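Local coordinates for solute-binding periplasmic protein of iron/siderophore ABC transporter (PDB 6B2X), which probably captures an iron-siderophore complex in the periplasm and hands it to the membrane part of an ABC transporter, at residues A[66-71]-A[335-340]; A[264-269]-A[313-318]; A[273-278]-A[348-353]; A[295-300]-A[377-382]. All blocks are in the same frame, centred on the assembly; numbering follows the deposited sequence.

Interaction 1. Residues A[66-71]-A[335-340]. With NA (sodium ion), chain D.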
# COMPACT_ATOMS: atom_id res chain seq x y z
N PHE A 66 5.92 -1.91 -8.32
CA PHE A 66 5.76 -3.29 -8.73
C PHE A 66 4.43 -3.88 -8.24
O PHE A 66 3.88 -4.77 -8.89
CB PHE A 66 6.94 -4.14 -8.22
CG PHE A 66 6.80 -5.60 -8.53
CD1 PHE A 66 6.92 -6.06 -9.82
CD2 PHE A 66 6.53 -6.50 -7.53
CE1 PHE A 66 6.78 -7.39 -10.11
CE2 PHE A 66 6.38 -7.84 -7.81
CZ PHE A 66 6.51 -8.28 -9.10
N TYR A 67 3.92 -3.42 -7.09
CA TYR A 67 2.65 -3.94 -6.58
C TYR A 67 1.54 -3.75 -7.60
O TYR A 67 0.81 -4.69 -7.93
CB TYR A 67 2.26 -3.24 -5.27
CG TYR A 67 3.22 -3.37 -4.11
CD1 TYR A 67 3.87 -4.58 -3.84
CD2 TYR A 67 3.50 -2.28 -3.29
CE1 TYR A 67 4.76 -4.70 -2.77
CE2 TYR A 67 4.39 -2.39 -2.22
CZ TYR A 67 5.02 -3.61 -1.98
OH TYR A 67 5.91 -3.75 -0.93
N ALA A 68 1.38 -2.52 -8.09
CA ALA A 68 0.38 -2.22 -9.11
C ALA A 68 0.66 -2.99 -10.39
O ALA A 68 -0.24 -3.63 -10.94
CB ALA A 68 0.35 -0.72 -9.38
N VAL A 69 1.92 -3.01 -10.84
CA VAL A 69 2.24 -3.70 -12.09
C VAL A 69 1.95 -5.18 -11.97
O VAL A 69 1.43 -5.80 -12.91
CB VAL A 69 3.70 -3.42 -12.52
CG1 VAL A 69 4.05 -4.24 -13.73
CG2 VAL A 69 3.86 -1.95 -12.85
N SER A 70 2.24 -5.76 -10.81
CA SER A 70 2.07 -7.20 -10.61
C SER A 70 0.64 -7.67 -10.82
O SER A 70 0.42 -8.85 -11.14
CB SER A 70 2.54 -7.61 -9.22
OG SER A 70 1.69 -7.06 -8.21
N LEU A 71 -0.36 -6.80 -10.58
CA LEU A 71 -1.75 -7.18 -10.83
C LEU A 71 -2.06 -7.31 -12.32
O LEU A 71 -2.97 -8.04 -12.69
CB LEU A 71 -2.70 -6.17 -10.21
CG LEU A 71 -2.54 -5.96 -8.71
CD1 LEU A 71 -3.33 -4.75 -8.34
CD2 LEU A 71 -2.98 -7.18 -7.93
N ASN A 335 0.52 2.66 0.16
CA ASN A 335 0.86 3.10 -1.18
C ASN A 335 0.75 1.94 -2.16
O ASN A 335 1.68 1.60 -2.86
CB ASN A 335 2.26 3.71 -1.24
CG ASN A 335 2.52 4.38 -2.56
OD1 ASN A 335 1.59 4.61 -3.32
ND2 ASN A 335 3.78 4.72 -2.84
N SER A 336 -0.42 1.32 -2.25
CA SER A 336 -0.52 0.10 -3.03
C SER A 336 -1.97 -0.19 -3.36
O SER A 336 -2.82 -0.07 -2.48
CB SER A 336 0.11 -1.09 -2.28
OG SER A 336 -0.30 -2.33 -2.84
N PRO A 337 -2.28 -0.60 -4.59
CA PRO A 337 -3.68 -0.93 -4.93
C PRO A 337 -4.15 -2.21 -4.29
O PRO A 337 -5.31 -2.60 -4.51
CB PRO A 337 -3.65 -1.06 -6.46
CG PRO A 337 -2.27 -1.55 -6.73
CD PRO A 337 -1.37 -0.86 -5.71
N TYR A 338 -3.28 -2.90 -3.53
CA TYR A 338 -3.74 -3.98 -2.67
C TYR A 338 -4.47 -3.45 -1.44
O TYR A 338 -4.94 -4.24 -0.63
CB TYR A 338 -2.59 -4.86 -2.17
CG TYR A 338 -1.74 -5.68 -3.13
CD1 TYR A 338 -1.62 -5.38 -4.49
CD2 TYR A 338 -0.97 -6.74 -2.64
CE1 TYR A 338 -0.78 -6.15 -5.32
CE2 TYR A 338 -0.14 -7.50 -3.45
CZ TYR A 338 -0.03 -7.21 -4.78
OH TYR A 338 0.80 -8.00 -5.56
N ASN A 339 -4.52 -2.13 -1.25
CA ASN A 339 -5.03 -1.55 -0.01
C ASN A 339 -6.46 -1.98 0.32
O ASN A 339 -6.92 -1.67 1.43
CB ASN A 339 -4.96 -0.02 -0.10
CG ASN A 339 -5.74 0.52 -1.28
OD1 ASN A 339 -6.81 0.01 -1.63
ND2 ASN A 339 -5.20 1.55 -1.93
N VAL A 340 -7.17 -2.64 -0.60
CA VAL A 340 -8.50 -3.14 -0.29
C VAL A 340 -8.44 -4.08 0.91
O VAL A 340 -9.38 -4.11 1.72
CB VAL A 340 -9.15 -3.84 -1.51
CG1 VAL A 340 -8.35 -5.03 -1.97
CG2 VAL A 340 -10.53 -4.33 -1.16
NA NA D . 3.17 -9.30 -4.93
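Tyr67 and Tyr338 meet edge to face. The edge of the Tyr67 ring points at the face of the Tyr338 ring, with centroids 5.9 Å apart and planes at 52°. Ser70 CB lies over one face of the Phe66 ring, toward its rim. At the edge of Tyr338, near the ring plane, lies Ser70 OG, 2.9 Å from Tyr338 OH. Leu71 CD2 comes to Tyr338 CE1 from an oblique direction at 3.6 Å. At the edge of the Tyr67 ring stands the backbone O of Asn335, and Ser336 CB approaches that ring obliquely. Pro337 packs its ring on the helix: its CG is 3.6 Å from Ala68 CA and also touches Leu71 CD1. Leu71 thus divides its two methyls between Pro337 and Tyr338. Ser336 OG accepts a bond from the backbone N of Tyr338, 3.1 Å away, which makes an ST turn. With its OG turned between the backbone N and carbonyl carbon (chi1 67°), Ser70 reaches both Tyr338 OH and the O of Tyr67. Its single proton may go to either. Tyr67 OH hydrogen-bonds to Asp92 OD2. Helix 168-182 covers Ala68 and Pro337 through Met176. Tyr338 OH also binds the sodium ion at 2.8 Å, and Tyr99 OH binds it too. The phenol oxygen of Tyr338 therefore binds the ion and may also accept from the buried Ser70, and the ion would probably polarise it.

Interaction 2. Residues A[264-269]-A[313-318]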
# COMPACT_ATOMS: atom_id res chain seq x y z
N ASN A 264 1.19 16.08 17.25
CA ASN A 264 1.64 16.08 18.63
C ASN A 264 1.55 14.68 19.22
O ASN A 264 0.74 13.85 18.80
CB ASN A 264 0.80 17.07 19.46
CG ASN A 264 0.99 16.90 20.96
OD1 ASN A 264 0.05 16.54 21.68
ND2 ASN A 264 2.20 17.17 21.43
N LEU A 265 2.41 14.43 20.21
CA LEU A 265 2.63 13.10 20.78
C LEU A 265 1.38 12.54 21.45
O LEU A 265 0.27 13.06 21.29
CB LEU A 265 3.79 13.15 21.78
CG LEU A 265 5.11 12.50 21.36
CD1 LEU A 265 5.86 13.37 20.33
CD2 LEU A 265 5.99 12.21 22.58
N GLU A 266 1.57 11.47 22.23
CA GLU A 266 0.46 10.63 22.65
C GLU A 266 -0.52 11.32 23.59
O GLU A 266 -1.59 10.76 23.84
CB GLU A 266 1.01 9.36 23.31
CG GLU A 266 2.22 9.59 24.18
CD GLU A 266 2.53 8.41 25.05
OE1 GLU A 266 2.45 7.27 24.54
OE2 GLU A 266 2.84 8.61 26.25
N LYS A 267 -0.19 12.50 24.13
CA LYS A 267 -1.13 13.17 25.02
C LYS A 267 -2.43 13.50 24.30
O LYS A 267 -3.52 13.29 24.84
CB LYS A 267 -0.49 14.43 25.62
CG LYS A 267 0.02 15.48 24.64
CD LYS A 267 0.66 16.65 25.38
CE LYS A 267 1.12 17.75 24.43
NZ LYS A 267 2.60 17.91 24.35
N VAL A 268 -2.35 13.98 23.05
CA VAL A 268 -3.54 14.21 22.24
C VAL A 268 -4.33 12.93 22.00
O VAL A 268 -5.47 12.98 21.54
CB VAL A 268 -3.14 14.89 20.92
CG1 VAL A 268 -2.72 13.83 19.90
CG2 VAL A 268 -4.27 15.75 20.41
N LEU A 269 -3.75 11.76 22.31
CA LEU A 269 -4.52 10.54 22.46
C LEU A 269 -5.14 10.41 23.86
O LEU A 269 -5.30 9.29 24.37
CB LEU A 269 -3.65 9.32 22.12
CG LEU A 269 -3.44 9.12 20.62
CD1 LEU A 269 -4.79 9.22 19.90
CD2 LEU A 269 -2.42 10.10 20.00
N LYS A 313 5.10 3.12 26.97
CA LYS A 313 4.41 3.98 27.92
C LYS A 313 3.30 4.78 27.22
O LYS A 313 3.34 5.04 26.01
CB LYS A 313 5.39 4.93 28.60
CG LYS A 313 6.19 4.31 29.74
CD LYS A 313 5.39 4.26 31.04
CE LYS A 313 6.30 4.06 32.24
NZ LYS A 313 7.24 5.22 32.38
N GLY A 314 2.30 5.16 28.01
CA GLY A 314 1.20 5.96 27.51
C GLY A 314 0.23 5.17 26.67
O GLY A 314 -0.97 5.13 26.96
N ILE A 315 0.75 4.54 25.61
CA ILE A 315 -0.06 3.69 24.74
C ILE A 315 -0.65 2.51 25.51
O ILE A 315 -1.77 2.07 25.25
CB ILE A 315 0.78 3.22 23.53
CG1 ILE A 315 1.38 4.43 22.81
CG2 ILE A 315 -0.06 2.39 22.56
CD1 ILE A 315 2.86 4.35 22.62
N ASN A 316 0.10 1.97 26.49
CA ASN A 316 -0.41 0.87 27.29
C ASN A 316 -1.39 1.32 28.37
O ASN A 316 -1.82 0.49 29.17
CB ASN A 316 0.75 0.06 27.93
CG ASN A 316 1.64 0.90 28.84
OD1 ASN A 316 1.18 1.73 29.63
ND2 ASN A 316 2.95 0.64 28.77
N THR A 317 -1.75 2.60 28.39
CA THR A 317 -2.83 3.09 29.23
C THR A 317 -4.12 3.33 28.45
O THR A 317 -5.17 3.52 29.08
CB THR A 317 -2.42 4.39 29.95
OG1 THR A 317 -2.26 5.46 29.00
CG2 THR A 317 -1.09 4.18 30.71
N LEU A 318 -4.07 3.28 27.12
CA LEU A 318 -5.26 3.48 26.29
C LEU A 318 -6.32 2.41 26.54
O LEU A 318 -6.00 1.24 26.75
CB LEU A 318 -4.88 3.48 24.81
CG LEU A 318 -4.07 4.69 24.36
CD1 LEU A 318 -3.31 4.34 23.10
CD2 LEU A 318 -4.98 5.89 24.13
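Glu266 reaches from one 3-10 turn to Lys313 and Gly314, just before another. The first turn, 266-268, leads towards strand 275-280. The second, 315-317, leads into helix 319-322. The contact therefore joins two surface connections of the C-terminal lobe of a periplasmic binding protein fold. The CG of Glu266 sits between its backbone N and carbonyl carbon (chi1 39°), and the chain beyond is extended. This carries the carboxylate across the gap. OE2 lies 3.4 Å from Gly314 CA, so the group rests against bare backbone. Gly314 has a positive phi of 75°. The other oxygen, OE1, meets the side of Ile315, 3.5 Å from its CG1. OE1 also lies 2.8 Å from the O of Lys313. Both are acceptors, so this pair is no hydrogen bond. The Lys313 side chain starts alongside the contact, but its end leads away from Glu266. Cys231 also touches the side chain of Glu266.

The other half of the contact is apolar. Leu269 and Leu318 both point their CB towards the opposite segment. Each has CG anti to its carbonyl carbon, and they meet through Leu269 CB and Leu318 CD2, 4.2 Å apart. Leu318 also touches Pro273, and it is the N-cap residue of helix 319-322. Its CD2 methyl comes nearer still to the backbone of the first turn, ending 3.4 Å from Leu269 O.

Interaction 3. Residues A[273-278]-A[348-353]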
# COMPACT_ATOMS: atom_id res chain seq x y z
N PRO A 273 -9.39 6.82 21.90
CA PRO A 273 -9.91 6.17 20.69
C PRO A 273 -10.46 4.78 21.01
O PRO A 273 -9.87 4.02 21.78
CB PRO A 273 -8.69 6.10 19.77
CG PRO A 273 -7.73 7.10 20.34
CD PRO A 273 -7.94 7.03 21.80
N ASP A 274 -11.63 4.47 20.45
CA ASP A 274 -12.19 3.13 20.67
C ASP A 274 -11.29 2.04 20.10
O ASP A 274 -11.22 0.95 20.67
CB ASP A 274 -13.59 3.03 20.08
CG ASP A 274 -14.55 4.00 20.73
OD1 ASP A 274 -14.85 3.84 21.93
OD2 ASP A 274 -14.98 4.95 20.03
N ILE A 275 -10.59 2.33 18.99
CA ILE A 275 -9.75 1.37 18.27
C ILE A 275 -8.34 1.94 18.11
O ILE A 275 -8.17 3.13 17.79
CB ILE A 275 -10.36 1.02 16.90
CG1 ILE A 275 -11.87 0.80 17.01
CG2 ILE A 275 -9.69 -0.22 16.31
CD1 ILE A 275 -12.26 -0.54 17.65
N TYR A 276 -7.34 1.10 18.34
CA TYR A 276 -5.94 1.43 18.12
C TYR A 276 -5.37 0.59 16.97
O TYR A 276 -5.67 -0.61 16.85
CB TYR A 276 -5.08 1.19 19.36
CG TYR A 276 -3.63 1.51 19.09
CD1 TYR A 276 -3.17 2.82 19.13
CD2 TYR A 276 -2.74 0.52 18.71
CE1 TYR A 276 -1.84 3.13 18.86
CE2 TYR A 276 -1.41 0.82 18.42
CZ TYR A 276 -0.97 2.13 18.50
OH TYR A 276 0.36 2.43 18.21
N ILE A 277 -4.53 1.23 16.15
CA ILE A 277 -4.02 0.62 14.92
C ILE A 277 -2.61 1.13 14.65
O ILE A 277 -2.41 2.34 14.50
CB ILE A 277 -4.91 0.93 13.70
CG1 ILE A 277 -6.32 0.32 13.84
CG2 ILE A 277 -4.22 0.41 12.42
CD1 ILE A 277 -7.22 0.54 12.60
N ALA A 278 -1.63 0.23 14.58
CA ALA A 278 -0.25 0.59 14.27
C ALA A 278 0.17 -0.04 12.94
O ALA A 278 -0.23 -1.17 12.62
CB ALA A 278 0.69 0.12 15.38
N LYS A 348 -13.73 -4.99 9.55
CA LYS A 348 -13.94 -6.12 10.47
C LYS A 348 -13.50 -5.80 11.90
O LYS A 348 -14.08 -6.33 12.85
CB LYS A 348 -13.21 -7.36 9.95
CG LYS A 348 -13.33 -8.57 10.85
CD LYS A 348 -12.29 -9.64 10.56
CE LYS A 348 -12.95 -11.01 10.54
NZ LYS A 348 -14.24 -10.96 9.81
N TRP A 349 -12.48 -4.96 12.08
CA TRP A 349 -12.13 -4.56 13.44
C TRP A 349 -13.15 -3.57 14.00
O TRP A 349 -13.53 -3.65 15.18
CB TRP A 349 -10.73 -3.95 13.48
CG TRP A 349 -9.60 -4.88 13.07
CD1 TRP A 349 -9.59 -6.25 13.13
CD2 TRP A 349 -8.33 -4.49 12.54
NE1 TRP A 349 -8.38 -6.73 12.67
CE2 TRP A 349 -7.60 -5.67 12.30
CE3 TRP A 349 -7.76 -3.25 12.23
CZ2 TRP A 349 -6.31 -5.65 11.77
CZ3 TRP A 349 -6.48 -3.23 11.71
CH2 TRP A 349 -5.77 -4.43 11.48
N PHE A 350 -13.59 -2.62 13.18
CA PHE A 350 -14.46 -1.54 13.66
C PHE A 350 -15.85 -2.07 13.98
O PHE A 350 -16.47 -1.65 14.96
CB PHE A 350 -14.53 -0.41 12.62
CG PHE A 350 -13.21 0.30 12.35
CD1 PHE A 350 -12.03 -0.12 12.95
CD2 PHE A 350 -13.18 1.38 11.50
CE1 PHE A 350 -10.82 0.54 12.69
CE2 PHE A 350 -11.99 2.05 11.24
CZ PHE A 350 -10.81 1.62 11.82
N TYR A 351 -16.37 -2.98 13.17
CA TYR A 351 -17.70 -3.55 13.36
C TYR A 351 -17.58 -5.06 13.26
O TYR A 351 -17.97 -5.66 12.26
CB TYR A 351 -18.69 -2.96 12.36
CG TYR A 351 -18.67 -1.43 12.36
CD1 TYR A 351 -17.83 -0.73 11.51
CD2 TYR A 351 -19.49 -0.71 13.22
CE1 TYR A 351 -17.81 0.67 11.51
CE2 TYR A 351 -19.49 0.68 13.23
CZ TYR A 351 -18.65 1.37 12.37
OH TYR A 351 -18.65 2.75 12.39
N PRO A 352 -17.06 -5.72 14.31
CA PRO A 352 -16.85 -7.18 14.24
C PRO A 352 -18.12 -7.97 13.97
O PRO A 352 -18.13 -8.84 13.07
CB PRO A 352 -16.26 -7.51 15.61
CG PRO A 352 -15.67 -6.21 16.10
CD PRO A 352 -16.59 -5.16 15.59
N GLU A 353 -19.19 -7.72 14.73
CA GLU A 353 -20.40 -8.51 14.56
C GLU A 353 -20.99 -8.32 13.17
O GLU A 353 -21.53 -9.27 12.60
CB GLU A 353 -21.44 -8.15 15.62
CG GLU A 353 -20.86 -7.54 16.90
CD GLU A 353 -20.10 -8.55 17.75
OE1 GLU A 353 -19.27 -8.10 18.57
OE2 GLU A 353 -20.33 -9.77 17.62
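Ile277 and Phe350 form the tight part of this contact. The CD1 methyl of Ile277 lies in the plane of the Phe350 ring, at its edge, 3.6 Å from CE1. The two side chains cross at about a right angle. The same methyl also meets the edge of the Trp349 indole, 3.8 Å from CE3. One methyl thus sits in the corner formed by two ring edges. It gets there because Ile277 is extended beyond CG1 (chi2 -177°), which sends CD1 straight towards the helix. Ile275 packs more loosely. Its CG2 comes to Phe350 CE1 obliquely at 3.9 Å, while its CD1 is 4.2 Å from the backbone O of Trp349. With chi2 at -76°, CD1 lies by that carbonyl, while CG1 and CG2 are nearer the Phe350 ring. Beyond the helix end the chain leaves the strand: Pro352 and Glu353 are exposed and do not touch it. Asp274, just before the strand, is exposed as well. No hydrogen bond crosses the contact, and all four touching residues are buried. This is helix-on-sheet packing in the C-terminal lobe. Strand 275-280 lies between the parallel strands 217-221 and 326-330. Helix 340-350 lays its last turn over them: Phe350 reaches Val218 of one neighbour, and Trp349 stacks on Tyr327 of the other and extends to strand 381-383.

Interaction 4. Residues A[295-300]-A[377-382]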
# COMPACT_ATOMS: atom_id res chain seq x y z
N ALA A 295 5.57 -10.64 4.14
CA ALA A 295 5.45 -11.94 3.49
C ALA A 295 6.13 -13.05 4.26
O ALA A 295 5.77 -14.22 4.06
CB ALA A 295 6.01 -11.89 2.07
N GLN A 296 7.09 -12.73 5.14
CA GLN A 296 7.88 -13.76 5.85
C GLN A 296 7.67 -13.74 7.36
O GLN A 296 8.49 -14.30 8.09
CB GLN A 296 9.37 -13.61 5.54
CG GLN A 296 9.68 -13.97 4.10
CD GLN A 296 11.13 -13.73 3.71
OE1 GLN A 296 11.76 -12.75 4.12
NE2 GLN A 296 11.66 -14.62 2.88
N VAL A 297 6.60 -13.10 7.84
CA VAL A 297 6.30 -13.00 9.27
C VAL A 297 5.22 -14.01 9.62
O VAL A 297 4.27 -14.22 8.85
CB VAL A 297 5.85 -11.57 9.62
CG1 VAL A 297 5.56 -11.43 11.12
CG2 VAL A 297 6.91 -10.61 9.19
N THR A 298 5.37 -14.67 10.79
CA THR A 298 4.38 -15.62 11.28
C THR A 298 3.37 -14.90 12.17
O THR A 298 3.65 -13.82 12.70
CB THR A 298 5.04 -16.74 12.09
OG1 THR A 298 5.65 -16.19 13.27
CG2 THR A 298 6.09 -17.50 11.27
N PRO A 299 2.18 -15.48 12.35
CA PRO A 299 1.23 -14.88 13.30
C PRO A 299 1.85 -14.63 14.66
O PRO A 299 1.66 -13.56 15.23
CB PRO A 299 0.10 -15.93 13.35
CG PRO A 299 0.14 -16.56 11.97
CD PRO A 299 1.60 -16.64 11.63
N GLU A 300 2.63 -15.59 15.17
CA GLU A 300 3.28 -15.41 16.47
C GLU A 300 4.33 -14.30 16.42
O GLU A 300 4.46 -13.52 17.37
CB GLU A 300 3.91 -16.73 16.93
CG GLU A 300 2.91 -17.81 17.31
CD GLU A 300 2.32 -18.53 16.11
OE1 GLU A 300 2.80 -18.31 14.97
OE2 GLU A 300 1.37 -19.32 16.31
N SER A 377 1.74 -15.61 1.60
CA SER A 377 2.47 -16.08 2.75
C SER A 377 2.54 -14.96 3.77
O SER A 377 2.12 -13.82 3.51
CB SER A 377 3.89 -16.55 2.36
OG SER A 377 4.75 -15.45 2.11
N GLY A 378 3.08 -15.29 4.93
CA GLY A 378 3.31 -14.32 5.96
C GLY A 378 2.02 -13.73 6.52
O GLY A 378 0.92 -14.26 6.37
N THR A 379 2.19 -12.60 7.20
CA THR A 379 1.11 -12.02 7.97
C THR A 379 1.12 -10.52 7.73
O THR A 379 2.16 -9.87 7.86
CB THR A 379 1.26 -12.39 9.45
OG1 THR A 379 2.61 -12.13 9.86
CG2 THR A 379 1.03 -13.87 9.63
N TYR A 380 -0.03 -9.97 7.32
CA TYR A 380 -0.14 -8.57 6.95
C TYR A 380 -1.06 -7.77 7.86
O TYR A 380 -1.11 -6.54 7.73
CB TYR A 380 -0.63 -8.44 5.50
CG TYR A 380 0.34 -9.03 4.51
CD1 TYR A 380 1.40 -8.28 4.03
CD2 TYR A 380 0.21 -10.35 4.07
CE1 TYR A 380 2.31 -8.82 3.14
CE2 TYR A 380 1.11 -10.90 3.16
CZ TYR A 380 2.16 -10.12 2.71
OH TYR A 380 3.07 -10.62 1.81
N TRP A 381 -1.79 -8.42 8.76
CA TRP A 381 -2.54 -7.78 9.83
C TRP A 381 -2.52 -8.70 11.04
O TRP A 381 -2.37 -9.91 10.90
CB TRP A 381 -3.98 -7.48 9.42
CG TRP A 381 -4.68 -8.65 8.83
CD1 TRP A 381 -5.31 -9.67 9.50
CD2 TRP A 381 -4.81 -8.95 7.44
NE1 TRP A 381 -5.82 -10.57 8.60
CE2 TRP A 381 -5.53 -10.15 7.33
CE3 TRP A 381 -4.38 -8.30 6.27
CZ2 TRP A 381 -5.84 -10.72 6.10
CZ3 TRP A 381 -4.69 -8.87 5.06
CH2 TRP A 381 -5.42 -10.07 4.97
N ILE A 382 -2.68 -8.12 12.22
CA ILE A 382 -2.73 -8.93 13.44
C ILE A 382 -3.53 -8.19 14.50
O ILE A 382 -3.61 -6.96 14.50
CB ILE A 382 -1.30 -9.26 13.92
CG1 ILE A 382 -1.31 -10.60 14.68
CG2 ILE A 382 -0.71 -8.10 14.71
CD1 ILE A 382 -2.01 -11.73 13.90
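Ser377 and Ala295 supply the clear hydrogen bond of this contact. Ser377 OG donates to the O of Ala295 over a short 2.5 Å. The C=O...donor angle is 135°, and the donor is tilted 19° from the carbonyl plane. Thr379 adds weak bonds. Its OG1 lies 2.9 Å from the O of Val297 and farther from the O of Thr298, with one proton for the two acceptors. A chi1 of 49° turns this hydroxyl to the carbonyls and leaves CG2 for the proline. The O of Val297 also receives a CA-H...O contact from Gly378, whose CA is 3.0 Å away.

Gly378 brings the two backbones together, with its CA 4.0 Å from that of Ala295. Its phi is positive, and the Ala295 backbone lies right against its CA. The contact joins the approach to helix 299-309 to the approach to strand 381-383, the antiparallel outer strand of the mixed sheet in the C-terminal lobe. Thr298 is the N-cap residue of the helix, and its OG1 takes the backbone N of Gln301.

Among apolar contacts, Thr379 CG2 presses on Pro299 CD at 3.5 Å, tighter than a usual carbon contact, and the two side chains cross at about a right angle. Ala295 CB packs on Tyr380 CZ at 4.3 Å. The same methyl makes a close contact with the hydroxyl, 3.2 Å from Tyr380 OH. The Tyr380 ring also meets Trp330 edge to face. At the 295/377 end, Ala295 and Ser377 both touch Ile98 of helix 93-102.

How the interactions relate
Interaction 1 contains the sodium site, through Tyr338. Interaction 4 is the next nearest to it: the side chain of Tyr380 is about 7 Å from the ion, and the centres of interactions 1 and 4 are 18 Å apart. Tyr368 touches both Tyr338 and Tyr380. Interactions 3 and 4 reach the same mixed sheet and touch where Trp349 CZ2 packs 3.8 Å from Trp381 CB. Interaction 2 touches the 273-278 side of interaction 3, with Leu318 CD2 3.9 Å from Pro273 CD and Ile315 against Tyr276. It lies farthest from interaction 1, 32 Å between centres. Helix 340-350 starts within 335-340 and ends within 348-353, so it links interactions 1 and 3.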